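Local coordinates for protein LEOA (Escherichia coli, PDB 4AUR) that is a dynamin-like GTPase of enterotoxigenic strains, probably binding and hydrolysing GTP in a P-loop domain carried on a long helical stalk, at residues A[91-96]-A[108-113]; A[53-58]-A[136-141]; A[334-339]-A[506-511]; A[341-346]-A[498-503]. All coordinates share one frame; numbering follows the deposited sequence.

Contact 1 (A[91-96]-A[108-113])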
loop_
_atom_site.group_PDB
_atom_site.type_symbol
_atom_site.label_atom_id
_atom_site.label_comp_id
_atom_site.label_asym_id
_atom_site.label_seq_id
_atom_site.Cartn_x
_atom_site.Cartn_y
_atom_site.Cartn_z
ATOM N N ARG A 91 15.731 30.565 -45.504
ATOM C CA ARG A 91 14.533 30.288 -44.732
ATOM C C ARG A 91 14.512 28.790 -44.456
ATOM O O ARG A 91 15.280 28.030 -45.024
ATOM C CB ARG A 91 13.231 30.614 -45.501
ATOM C CG ARG A 91 13.089 31.989 -46.119
ATOM C CD ARG A 91 12.802 33.073 -45.094
ATOM N NE ARG A 91 12.938 34.396 -45.710
ATOM C CZ ARG A 91 12.932 35.558 -45.053
ATOM N NH1 ARG A 91 12.787 35.596 -43.725
ATOM N NH2 ARG A 91 13.070 36.693 -45.738
ATOM N N LEU A 92 13.587 28.375 -43.609
ATOM C CA LEU A 92 13.232 26.988 -43.480
ATOM C C LEU A 92 12.483 26.511 -44.713
ATOM O O LEU A 92 11.845 27.293 -45.432
ATOM C CB LEU A 92 12.323 26.846 -42.273
ATOM C CG LEU A 92 11.683 25.509 -41.943
ATOM C CD1 LEU A 92 12.698 24.623 -41.256
ATOM C CD2 LEU A 92 10.475 25.744 -41.052
ATOM N N SER A 93 12.530 25.213 -44.952
ATOM C CA SER A 93 11.799 24.670 -46.061
ATOM C C SER A 93 11.320 23.254 -45.812
ATOM O O SER A 93 11.926 22.486 -45.057
ATOM C CB SER A 93 12.622 24.773 -47.355
ATOM O OG SER A 93 13.991 24.476 -47.127
ATOM N N ILE A 94 10.206 22.936 -46.472
ATOM C CA ILE A 94 9.473 21.714 -46.252
ATOM C C ILE A 94 9.134 21.072 -47.573
ATOM O O ILE A 94 8.606 21.735 -48.455
ATOM C CB ILE A 94 8.155 22.004 -45.526
ATOM C CG1 ILE A 94 8.435 22.843 -44.289
ATOM C CG2 ILE A 94 7.450 20.699 -45.175
ATOM C CD1 ILE A 94 7.530 22.575 -43.111
ATOM N N TYR A 95 9.414 19.777 -47.697
ATOM C CA TYR A 95 9.108 19.023 -48.899
ATOM C C TYR A 95 8.196 17.876 -48.501
ATOM O O TYR A 95 8.442 17.218 -47.510
ATOM C CB TYR A 95 10.385 18.536 -49.562
ATOM C CG TYR A 95 11.402 19.637 -49.714
ATOM C CD1 TYR A 95 11.419 20.467 -50.831
ATOM C CD2 TYR A 95 12.327 19.880 -48.711
ATOM C CE1 TYR A 95 12.354 21.501 -50.945
ATOM C CE2 TYR A 95 13.259 20.903 -48.809
ATOM C CZ TYR A 95 13.281 21.713 -49.923
ATOM O OH TYR A 95 14.249 22.713 -49.982
ATOM N N LYS A 96 7.122 17.688 -49.267
ATOM C CA LYS A 96 6.061 16.732 -48.980
ATOM C C LYS A 96 5.938 15.769 -50.170
ATOM O O LYS A 96 5.031 15.891 -51.003
ATOM C CB LYS A 96 4.745 17.483 -48.754
ATOM C CG LYS A 96 4.596 18.132 -47.381
ATOM C CD LYS A 96 3.513 19.201 -47.382
ATOM C CE LYS A 96 3.027 19.538 -45.979
ATOM N NZ LYS A 96 2.338 18.392 -45.299
ATOM N N ASP A 108 14.235 21.228 -43.720
ATOM C CA ASP A 108 15.677 21.509 -43.750
ATOM C C ASP A 108 15.911 23.014 -43.711
ATOM O O ASP A 108 14.998 23.806 -43.897
ATOM C CB ASP A 108 16.304 20.838 -44.994
ATOM C CG ASP A 108 17.725 21.305 -45.303
ATOM O OD1 ASP A 108 18.647 21.030 -44.508
ATOM O OD2 ASP A 108 17.910 21.939 -46.372
ATOM N N THR A 109 17.140 23.391 -43.439
ATOM C CA THR A 109 17.532 24.764 -43.403
ATOM C C THR A 109 18.662 24.963 -44.409
ATOM O O THR A 109 19.823 24.937 -44.031
ATOM C CB THR A 109 18.034 25.045 -41.997
ATOM O OG1 THR A 109 18.924 23.988 -41.621
ATOM C CG2 THR A 109 16.888 25.029 -41.042
ATOM N N PRO A 110 18.340 25.161 -45.699
ATOM C CA PRO A 110 19.385 25.164 -46.733
ATOM C C PRO A 110 20.440 26.265 -46.615
ATOM O O PRO A 110 21.582 26.048 -46.972
ATOM C CB PRO A 110 18.589 25.340 -48.038
ATOM C CG PRO A 110 17.188 24.979 -47.695
ATOM C CD PRO A 110 17.033 25.470 -46.289
ATOM N N GLY A 111 20.056 27.430 -46.118
ATOM C CA GLY A 111 21.006 28.523 -45.921
ATOM C C GLY A 111 22.314 28.142 -45.244
ATOM O O GLY A 111 23.375 28.600 -45.659
ATOM N N LEU A 112 22.235 27.298 -44.213
ATOM C CA LEU A 112 23.400 26.891 -43.411
ATOM C C LEU A 112 24.361 25.933 -44.139
ATOM O O LEU A 112 25.513 25.738 -43.731
ATOM C CB LEU A 112 22.925 26.194 -42.138
ATOM C CG LEU A 112 22.039 26.953 -41.166
ATOM C CD1 LEU A 112 21.409 25.999 -40.173
ATOM C CD2 LEU A 112 22.851 27.985 -40.429
ATOM N N PHE A 113 23.882 25.332 -45.214
ATOM C CA PHE A 113 24.599 24.264 -45.868
ATOM C C PHE A 113 24.820 24.609 -47.356
ATOM O O PHE A 113 24.924 23.723 -48.221
ATOM C CB PHE A 113 23.795 22.963 -45.722
ATOM C CG PHE A 113 23.384 22.623 -44.291
ATOM C CD1 PHE A 113 24.325 22.342 -43.325
ATOM C CD2 PHE A 113 22.043 22.546 -43.938
ATOM C CE1 PHE A 113 23.942 22.018 -42.038
ATOM C CE2 PHE A 113 21.657 22.220 -42.654
ATOM C CZ PHE A 113 22.608 21.957 -41.703
#

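Contact 2 (A[53-58]-A[136-141])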
loop_
_atom_site.group_PDB
_atom_site.type_symbol
_atom_site.label_atom_id
_atom_site.label_comp_id
_atom_site.label_asym_id
_atom_site.label_seq_id
_atom_site.Cartn_x
_atom_site.Cartn_y
_atom_site.Cartn_z
ATOM N N VAL A 53 2.049 13.606 -39.222
ATOM C CA VAL A 53 2.686 12.706 -40.162
ATOM C C VAL A 53 4.169 12.661 -39.851
ATOM O O VAL A 53 4.700 13.595 -39.245
ATOM C CB VAL A 53 2.537 13.206 -41.621
ATOM C CG1 VAL A 53 1.085 13.502 -41.973
ATOM C CG2 VAL A 53 3.366 14.452 -41.864
ATOM N N LEU A 54 4.841 11.597 -40.289
ATOM C CA LEU A 54 6.284 11.458 -40.104
ATOM C C LEU A 54 7.080 12.621 -40.674
ATOM O O LEU A 54 6.901 12.992 -41.813
ATOM C CB LEU A 54 6.786 10.181 -40.761
ATOM C CG LEU A 54 8.284 9.928 -40.663
ATOM C CD1 LEU A 54 8.782 9.907 -39.232
ATOM C CD2 LEU A 54 8.595 8.594 -41.296
ATOM N N ARG A 55 7.999 13.155 -39.882
ATOM C CA ARG A 55 8.805 14.302 -40.258
ATOM C C ARG A 55 10.268 14.012 -40.004
ATOM O O ARG A 55 10.644 13.601 -38.912
ATOM C CB ARG A 55 8.401 15.534 -39.463
ATOM C CG ARG A 55 9.224 16.753 -39.813
ATOM C CD ARG A 55 8.914 17.910 -38.896
ATOM N NE ARG A 55 7.628 18.481 -39.222
ATOM C CZ ARG A 55 6.970 19.332 -38.452
ATOM N NH1 ARG A 55 7.480 19.724 -37.291
ATOM N NH2 ARG A 55 5.787 19.788 -38.847
ATOM N N ILE A 56 11.088 14.247 -41.024
ATOM C CA ILE A 56 12.524 14.034 -40.939
ATOM C C ILE A 56 13.206 15.360 -41.209
ATOM O O ILE A 56 12.896 16.035 -42.189
ATOM C CB ILE A 56 13.016 13.026 -41.988
ATOM C CG1 ILE A 56 12.090 11.833 -42.057
ATOM C CG2 ILE A 56 14.409 12.523 -41.659
ATOM C CD1 ILE A 56 11.049 11.962 -43.150
ATOM N N ALA A 57 14.127 15.745 -40.347
ATOM C CA ALA A 57 14.958 16.890 -40.641
ATOM C C ALA A 57 16.210 16.361 -41.293
ATOM O O ALA A 57 16.961 15.563 -40.708
ATOM C CB ALA A 57 15.289 17.653 -39.387
ATOM N N LEU A 58 16.413 16.779 -42.529
ATOM C CA LEU A 58 17.569 16.368 -43.282
ATOM C C LEU A 58 18.620 17.454 -43.221
ATOM O O LEU A 58 18.520 18.472 -43.899
ATOM C CB LEU A 58 17.173 16.103 -44.722
ATOM C CG LEU A 58 18.219 15.291 -45.466
ATOM C CD1 LEU A 58 18.364 13.914 -44.843
ATOM C CD2 LEU A 58 17.869 15.205 -46.939
ATOM N N SER A 136 12.593 20.812 -33.667
ATOM C CA SER A 136 12.256 20.181 -32.403
ATOM C C SER A 136 11.210 19.095 -32.630
ATOM O O SER A 136 11.411 17.942 -32.238
ATOM C CB SER A 136 11.713 21.191 -31.399
ATOM O OG SER A 136 12.768 21.840 -30.735
ATOM N N GLU A 137 10.103 19.473 -33.279
ATOM C CA GLU A 137 8.932 18.581 -33.488
ATOM C C GLU A 137 9.082 17.627 -34.687
ATOM O O GLU A 137 8.101 17.242 -35.284
ATOM C CB GLU A 137 7.613 19.408 -33.605
ATOM C CG GLU A 137 7.130 19.983 -32.270
ATOM C CD GLU A 137 6.093 21.114 -32.378
ATOM O OE1 GLU A 137 5.507 21.291 -33.474
ATOM O OE2 GLU A 137 5.862 21.819 -31.344
ATOM N N ALA A 138 10.305 17.272 -35.041
ATOM C CA ALA A 138 10.551 16.214 -35.986
ATOM C C ALA A 138 10.867 14.918 -35.247
ATOM O O ALA A 138 11.383 14.926 -34.131
ATOM C CB ALA A 138 11.698 16.580 -36.886
ATOM N N HIS A 139 10.576 13.795 -35.889
ATOM C CA HIS A 139 10.671 12.514 -35.242
ATOM C C HIS A 139 12.024 11.893 -35.507
ATOM O O HIS A 139 12.460 10.992 -34.786
ATOM C CB HIS A 139 9.579 11.618 -35.753
ATOM C CG HIS A 139 8.240 12.270 -35.782
ATOM N ND1 HIS A 139 7.299 12.070 -34.801
ATOM C CD2 HIS A 139 7.669 13.099 -36.685
ATOM C CE1 HIS A 139 6.208 12.760 -35.090
ATOM N NE2 HIS A 139 6.407 13.392 -36.231
ATOM N N LEU A 140 12.692 12.383 -36.539
ATOM C CA LEU A 140 13.976 11.847 -36.946
ATOM C C LEU A 140 14.828 12.975 -37.499
ATOM O O LEU A 140 14.317 13.854 -38.181
ATOM C CB LEU A 140 13.766 10.810 -38.043
ATOM C CG LEU A 140 13.856 9.344 -37.705
ATOM C CD1 LEU A 140 13.660 8.506 -38.959
ATOM C CD2 LEU A 140 15.224 9.079 -37.125
ATOM N N ILE A 141 16.120 12.935 -37.227
ATOM C CA ILE A 141 17.039 13.947 -37.729
ATOM C C ILE A 141 18.237 13.248 -38.324
ATOM O O ILE A 141 18.888 12.475 -37.661
ATOM C CB ILE A 141 17.480 14.894 -36.598
ATOM C CG1 ILE A 141 16.262 15.563 -35.969
ATOM C CG2 ILE A 141 18.462 15.941 -37.112
ATOM C CD1 ILE A 141 16.605 16.665 -35.005
#

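Contact 3 (A[334-339]-A[506-511])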
loop_
_atom_site.group_PDB
_atom_site.type_symbol
_atom_site.label_atom_id
_atom_site.label_comp_id
_atom_site.label_asym_id
_atom_site.label_seq_id
_atom_site.Cartn_x
_atom_site.Cartn_y
_atom_site.Cartn_z
ATOM N N LEU A 334 -18.171 -29.787 48.648
ATOM C CA LEU A 334 -17.458 -30.714 49.515
ATOM C C LEU A 334 -17.364 -30.194 50.946
ATOM O O LEU A 334 -17.596 -30.917 51.906
ATOM C CB LEU A 334 -16.050 -30.973 48.997
ATOM C CG LEU A 334 -15.992 -32.025 47.904
ATOM C CD1 LEU A 334 -14.683 -31.908 47.133
ATOM C CD2 LEU A 334 -16.164 -33.425 48.493
HETATM N N MSE A 335 -17.023 -28.932 51.090
HETATM C CA MSE A 335 -16.813 -28.373 52.393
HETATM C C MSE A 335 -18.032 -28.558 53.209
HETATM O O MSE A 335 -17.941 -28.953 54.339
HETATM C CB MSE A 335 -16.488 -26.913 52.237
HETATM C CG MSE A 335 -15.650 -26.440 53.409
HETATM SE SE MSE A 335 -15.442 -24.521 53.134
HETATM C CE MSE A 335 -14.098 -24.647 51.691
ATOM N N GLU A 336 -19.191 -28.313 52.606
ATOM C CA GLU A 336 -20.486 -28.424 53.280
ATOM C C GLU A 336 -20.882 -29.865 53.506
ATOM O O GLU A 336 -21.430 -30.172 54.537
ATOM C CB GLU A 336 -21.570 -27.703 52.475
ATOM C CG GLU A 336 -22.876 -27.438 53.221
ATOM C CD GLU A 336 -23.992 -26.888 52.330
ATOM O OE1 GLU A 336 -23.846 -26.869 51.089
ATOM O OE2 GLU A 336 -25.033 -26.457 52.869
ATOM N N LYS A 337 -20.627 -30.750 52.552
ATOM C CA LYS A 337 -20.940 -32.164 52.745
ATOM C C LYS A 337 -20.091 -32.723 53.900
ATOM O O LYS A 337 -20.577 -33.524 54.721
ATOM C CB LYS A 337 -20.712 -32.969 51.454
ATOM C CG LYS A 337 -20.559 -34.478 51.665
ATOM C CD LYS A 337 -20.061 -35.237 50.423
ATOM C CE LYS A 337 -19.471 -36.609 50.788
ATOM N NZ LYS A 337 -19.143 -37.460 49.599
ATOM N N GLN A 338 -18.829 -32.280 53.941
ATOM C CA GLN A 338 -17.866 -32.750 54.909
ATOM C C GLN A 338 -18.309 -32.371 56.314
ATOM O O GLN A 338 -18.467 -33.246 57.163
ATOM C CB GLN A 338 -16.475 -32.201 54.588
ATOM C CG GLN A 338 -15.445 -32.307 55.716
ATOM C CD GLN A 338 -15.206 -33.735 56.200
ATOM O OE1 GLN A 338 -15.263 -34.010 57.406
ATOM N NE2 GLN A 338 -14.938 -34.652 55.262
ATOM N N LEU A 339 -18.513 -31.079 56.551
ATOM C CA LEU A 339 -19.058 -30.579 57.820
ATOM C C LEU A 339 -20.367 -31.267 58.231
ATOM O O LEU A 339 -20.584 -31.572 59.413
ATOM C CB LEU A 339 -19.284 -29.067 57.761
ATOM C CG LEU A 339 -18.072 -28.137 57.840
ATOM C CD1 LEU A 339 -18.488 -26.720 57.543
ATOM C CD2 LEU A 339 -17.405 -28.178 59.194
ATOM N N ILE A 506 -27.014 -23.097 60.832
ATOM C CA ILE A 506 -25.817 -22.252 60.840
ATOM C C ILE A 506 -24.805 -22.629 59.738
ATOM O O ILE A 506 -24.239 -21.769 59.084
ATOM C CB ILE A 506 -25.135 -22.306 62.218
ATOM C CG1 ILE A 506 -26.025 -21.571 63.240
ATOM C CG2 ILE A 506 -23.739 -21.696 62.149
ATOM C CD1 ILE A 506 -25.600 -21.654 64.697
ATOM N N ILE A 507 -24.582 -23.921 59.554
ATOM C CA ILE A 507 -23.624 -24.412 58.588
ATOM C C ILE A 507 -24.072 -24.115 57.166
ATOM O O ILE A 507 -23.291 -23.657 56.348
ATOM C CB ILE A 507 -23.414 -25.916 58.789
ATOM C CG1 ILE A 507 -22.467 -26.125 59.963
ATOM C CG2 ILE A 507 -22.830 -26.554 57.548
ATOM C CD1 ILE A 507 -22.326 -27.556 60.406
ATOM N N LYS A 508 -25.341 -24.373 56.886
ATOM C CA LYS A 508 -25.877 -24.224 55.557
ATOM C C LYS A 508 -25.971 -22.781 55.135
ATOM O O LYS A 508 -25.664 -22.460 54.012
ATOM C CB LYS A 508 -27.264 -24.848 55.475
ATOM C CG LYS A 508 -27.233 -26.359 55.478
ATOM C CD LYS A 508 -28.618 -26.986 55.367
ATOM C CE LYS A 508 -28.472 -28.448 54.937
ATOM N NZ LYS A 508 -29.586 -29.341 55.373
ATOM N N GLU A 509 -26.407 -21.905 56.021
ATOM C CA GLU A 509 -26.752 -20.553 55.614
ATOM C C GLU A 509 -25.713 -19.931 54.681
ATOM O O GLU A 509 -26.048 -19.545 53.566
ATOM C CB GLU A 509 -27.020 -19.663 56.830
ATOM C CG GLU A 509 -27.068 -18.159 56.563
ATOM C CD GLU A 509 -27.617 -17.355 57.752
ATOM O OE1 GLU A 509 -27.358 -17.734 58.935
ATOM O OE2 GLU A 509 -28.309 -16.333 57.498
ATOM N N PRO A 510 -24.451 -19.833 55.115
ATOM C CA PRO A 510 -23.496 -19.104 54.301
ATOM C C PRO A 510 -23.264 -19.655 52.892
ATOM O O PRO A 510 -22.907 -18.894 51.975
ATOM C CB PRO A 510 -22.212 -19.160 55.125
ATOM C CG PRO A 510 -22.454 -20.157 56.204
ATOM C CD PRO A 510 -23.915 -20.120 56.447
ATOM N N PHE A 511 -23.466 -20.950 52.708
ATOM C CA PHE A 511 -23.337 -21.536 51.393
ATOM C C PHE A 511 -24.566 -21.199 50.553
ATOM O O PHE A 511 -24.441 -20.764 49.425
ATOM C CB PHE A 511 -23.169 -23.051 51.478
ATOM C CG PHE A 511 -21.947 -23.502 52.235
ATOM C CD1 PHE A 511 -20.732 -23.614 51.614
ATOM C CD2 PHE A 511 -22.038 -23.869 53.559
ATOM C CE1 PHE A 511 -19.614 -24.046 52.302
ATOM C CE2 PHE A 511 -20.932 -24.318 54.249
ATOM C CZ PHE A 511 -19.713 -24.399 53.621
#

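Contact 4 (A[341-346]-A[498-503])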
loop_
_atom_site.group_PDB
_atom_site.type_symbol
_atom_site.label_atom_id
_atom_site.label_comp_id
_atom_site.label_asym_id
_atom_site.label_seq_id
_atom_site.Cartn_x
_atom_site.Cartn_y
_atom_site.Cartn_z
ATOM N N SER A 341 -21.388 -34.355 57.436
ATOM C CA SER A 341 -21.171 -35.748 57.826
ATOM C C SER A 341 -20.394 -35.868 59.147
ATOM O O SER A 341 -20.390 -36.917 59.794
ATOM C CB SER A 341 -20.422 -36.491 56.729
ATOM O OG SER A 341 -19.085 -36.040 56.716
ATOM N N GLN A 342 -19.722 -34.797 59.533
ATOM C CA GLN A 342 -19.080 -34.746 60.813
ATOM C C GLN A 342 -20.105 -34.512 61.884
ATOM O O GLN A 342 -19.933 -34.950 63.018
ATOM C CB GLN A 342 -18.078 -33.609 60.867
ATOM C CG GLN A 342 -16.738 -33.943 60.276
ATOM C CD GLN A 342 -15.741 -32.865 60.596
ATOM O OE1 GLN A 342 -15.568 -32.481 61.754
ATOM N NE2 GLN A 342 -15.084 -32.356 59.568
ATOM N N LEU A 343 -21.155 -33.789 61.535
ATOM C CA LEU A 343 -22.149 -33.405 62.518
ATOM C C LEU A 343 -23.032 -34.557 62.879
ATOM O O LEU A 343 -23.263 -34.798 64.054
ATOM C CB LEU A 343 -23.027 -32.270 62.005
ATOM C CG LEU A 343 -24.164 -31.827 62.934
ATOM C CD1 LEU A 343 -23.705 -31.528 64.357
ATOM C CD2 LEU A 343 -24.836 -30.593 62.364
ATOM N N ARG A 344 -23.538 -35.275 61.883
ATOM C CA ARG A 344 -24.644 -36.195 62.144
ATOM C C ARG A 344 -24.340 -37.324 63.147
ATOM O O ARG A 344 -25.261 -37.788 63.817
ATOM C CB ARG A 344 -25.275 -36.723 60.846
ATOM C CG ARG A 344 -24.473 -37.749 60.043
ATOM C CD ARG A 344 -25.290 -38.249 58.835
ATOM N NE ARG A 344 -25.825 -37.144 58.004
ATOM C CZ ARG A 344 -25.230 -36.609 56.927
ATOM N NH1 ARG A 344 -24.052 -37.059 56.475
ATOM N NH2 ARG A 344 -25.829 -35.608 56.290
ATOM N N PRO A 345 -23.065 -37.739 63.289
ATOM C CA PRO A 345 -22.796 -38.804 64.250
ATOM C C PRO A 345 -22.471 -38.352 65.676
ATOM O O PRO A 345 -22.245 -39.173 66.531
ATOM C CB PRO A 345 -21.583 -39.535 63.637
ATOM C CG PRO A 345 -21.171 -38.768 62.414
ATOM C CD PRO A 345 -21.879 -37.452 62.469
ATOM N N LEU A 346 -22.466 -37.064 65.943
ATOM C CA LEU A 346 -21.900 -36.568 67.193
ATOM C C LEU A 346 -22.816 -36.733 68.401
ATOM O O LEU A 346 -23.984 -36.403 68.320
ATOM C CB LEU A 346 -21.558 -35.081 67.045
ATOM C CG LEU A 346 -20.567 -34.639 65.972
ATOM C CD1 LEU A 346 -20.274 -33.164 66.151
ATOM C CD2 LEU A 346 -19.271 -35.435 66.001
ATOM N N GLU A 498 -32.398 -31.160 68.500
ATOM C CA GLU A 498 -32.696 -29.761 68.241
ATOM C C GLU A 498 -31.439 -28.888 68.281
ATOM O O GLU A 498 -31.462 -27.744 67.842
ATOM C CB GLU A 498 -33.800 -29.237 69.185
ATOM C CG GLU A 498 -33.456 -29.147 70.670
ATOM C CD GLU A 498 -34.612 -28.593 71.518
ATOM O OE1 GLU A 498 -35.783 -28.957 71.247
ATOM O OE2 GLU A 498 -34.352 -27.799 72.461
ATOM N N VAL A 499 -30.344 -29.422 68.800
ATOM C CA VAL A 499 -29.074 -28.697 68.788
ATOM C C VAL A 499 -28.386 -28.903 67.446
ATOM O O VAL A 499 -27.779 -27.989 66.902
ATOM C CB VAL A 499 -28.151 -29.170 69.929
ATOM C CG1 VAL A 499 -26.730 -28.630 69.761
ATOM C CG2 VAL A 499 -28.741 -28.769 71.273
ATOM N N LYS A 500 -28.480 -30.114 66.919
ATOM C CA LYS A 500 -27.977 -30.399 65.593
ATOM C C LYS A 500 -28.788 -29.674 64.533
ATOM O O LYS A 500 -28.254 -29.115 63.599
ATOM C CB LYS A 500 -27.972 -31.889 65.352
ATOM C CG LYS A 500 -26.935 -32.580 66.209
ATOM C CD LYS A 500 -27.044 -34.070 66.044
ATOM C CE LYS A 500 -25.729 -34.772 66.311
ATOM N NZ LYS A 500 -25.861 -36.227 66.010
ATOM N N ALA A 501 -30.090 -29.651 64.694
ATOM C CA ALA A 501 -30.908 -28.850 63.819
ATOM C C ALA A 501 -30.352 -27.428 63.797
ATOM O O ALA A 501 -30.298 -26.777 62.744
ATOM C CB ALA A 501 -32.340 -28.864 64.314
ATOM N N SER A 502 -29.911 -26.973 64.972
ATOM C CA SER A 502 -29.395 -25.607 65.146
ATOM C C SER A 502 -28.082 -25.361 64.416
ATOM O O SER A 502 -27.860 -24.289 63.846
ATOM C CB SER A 502 -29.219 -25.288 66.623
ATOM O OG SER A 502 -28.932 -23.923 66.826
ATOM N N LEU A 503 -27.217 -26.353 64.416
ATOM C CA LEU A 503 -25.917 -26.154 63.818
ATOM C C LEU A 503 -25.985 -26.275 62.325
ATOM O O LEU A 503 -25.337 -25.529 61.627
ATOM C CB LEU A 503 -24.896 -27.130 64.396
ATOM C CG LEU A 503 -24.564 -26.896 65.874
ATOM C CD1 LEU A 503 -23.578 -27.957 66.340
ATOM C CD2 LEU A 503 -24.025 -25.496 66.116
#

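Contact 1 (A[91-96]-A[108-113])
The ring of P110 puts its CG and CD atoms toward S93 and R91: S93 OG lies 3.3 Å from both P110 CG and P110 CD, and the hydroxyl oxygen of Y95 comes within 4.4 Å of P110 CG. Carbon CD of the proline also meets R91 O. Beyond the contact itself, the F113 ring carries L112 CB over the centre of one face and meets the ring of H155 at a steep angle. Two backbone bonds hold the segments together, S93 N to D108 O at 3.0 Å and D108 N to S93 O at 2.9 Å, making an antiparallel hydrogen-bonded pair at the edge of the sheet. L92 swings its CG anti to the backbone N (chi1 175°), and CD1 then lies 3.6 Å from D108 O. D108 opens the sequence D-T-P-G, which matches the DxxG (G3) motif of GTPases, where the switch II region begins. Because the pairing uses only the backbone of D108, the carboxylate is left to act separately: OD1 makes a salt bridge with K66 of the probable Walker A loop, while the main chain fixes the strand end from which the motif departs.

Contact 2 (A[53-58]-A[136-141])
R55 O accepts two backbone N-H groups from the neighbouring chain segment, H139 N at 3.0 Å and, weakly, L140 N at 3.4 Å, so one carbonyl catches 136-141 just as it turns into a strand. The next link is straighter: A57 N donates a hydrogen bond to L140 O at 2.9 Å, with an N-H...O angle of 163°. Two CA-H...O contacts, I56 CA to L140 O and I141 CA to A57 O, fill in the ladder. These are the bonds of parallel neighbours in a P-loop NTPase sheet, in which strand 54-60 lies between 104-108 and 140-146 and leads into the probable Walker A loop. Apolar contacts sort by face. On one, I56 and L140 lie side by side, I56 CG2 to L140 CB 4.1 Å, both touching W73; on the other, A57 CB meets I141 CG1 at 4.1 Å. H139 holds its ring with an edge against R55 CA, and F7 meets that ring edge-to-face. Charge enters through R55. Its aliphatic part runs over A138, R55 CD to A138 CB 3.7 Å, before a bend at chi3 (-74°) turns the guanidinium, whose NE makes a salt bridge with E105. The E137 carboxylate stays beyond salt-bridge range, R55 NH1 to E137 OE1 4.6 Å, although the two planes are only 20° apart.

Contact 3 (A[334-339]-A[506-511])
E336 and F511 bury the most surface where helices 275-343 and 489-518 of the dynamin-like helical domain run antiparallel, their local axes 10.4 Å apart and at 174°. The glutamate lies across one face of the phenylalanine ring. E336 CB stands 3.8 Å from the centroid of the F511 ring, 9° off the normal, a CH-pi contact; E336 CG follows, 3.7 Å from F511 CD2, and the carboxylate then stacks nearly parallel to the ring plane. CG anti to the backbone N (chi1 -165°), with an extended chain beyond, lays the side chain over the ring in this way. A hydrogen bond from OE1 to Y515 helps to place the acid group; E336 OE2 lies 3.4 Å from K508 CG. The K508 ammonium is farther off, with E336 OE2 to K508 NZ 5.9 Å, so any attraction between the charges should be modest. I507, third in buried surface, faces L339 one turn along, and F354 and L359 also touch it, so helix 351-359 packs against this side of the pair. At the ring's edge sits M335, a selenomethionine, in a Met-aromatic contact, its SE 5.4 Å from the F511 centroid.

Contact 4 (A[341-346]-A[498-503])
A type I beta turn from L343 to L346, near the C-terminal end of the long helix 275-343 of the dynamin-like helical domain, is met by K500 of helix 489-518. The lysine reaches from its own helix to the turn. Its CG is anti to the carbonyl carbon (chi1 -69°), the rest of the chain is extended, and the ammonium ends among the carbonyls of the turn. K500 NZ bonds to R344 O at 2.8 Å, approaching from above the carbonyl plane, 66° out of it, and not along a lone pair; a weak bond reaches L346 O at 3.0 Å. The methylene next to the charge is close by, K500 CE lying 3.3 Å from L343 O, the oxygen that also takes the turn's own N-H from L346. Nearer the K500 backbone the contact is apolar. The L343 and K500 side chains lie antiparallel alongside each other, with L343 CD1 3.9 Å from K500 CG, and the other branch of the leucine packs on the next turn of the partner helix, L343 CD2 to L503 CB 4.0 Å. F354 of helix 351-359 touches both L346 and L503. A single ammonium thus bonds to one carbonyl and, weakly, to a second, on either side of P345, tying the turn to the neighbouring helix, and its positive charge would probably be stabilised by the negative end of the helix dipole nearby.

Overall arrangement
The four contacts fall into two distant pairs. Contacts 1 and 2 belong to one sheet, their centres 13 Å apart, and meet through strand 104-108, which pairs with both 93-95 and 54-60; contact 2 is buried in its centre, whereas contact 1 sits at a partly exposed edge. Contacts 3 and 4 share helices 275-343 and 489-518, with centres 12 Å apart, and both are only partly buried. About 107 Å separates the centres of contacts 2 and 3. Together they illustrate a general principle: strands are joined by backbone hydrogen bonds and helices by side chains, here an aromatic face in contact 3 and a lysine on turn carbonyls in contact 4.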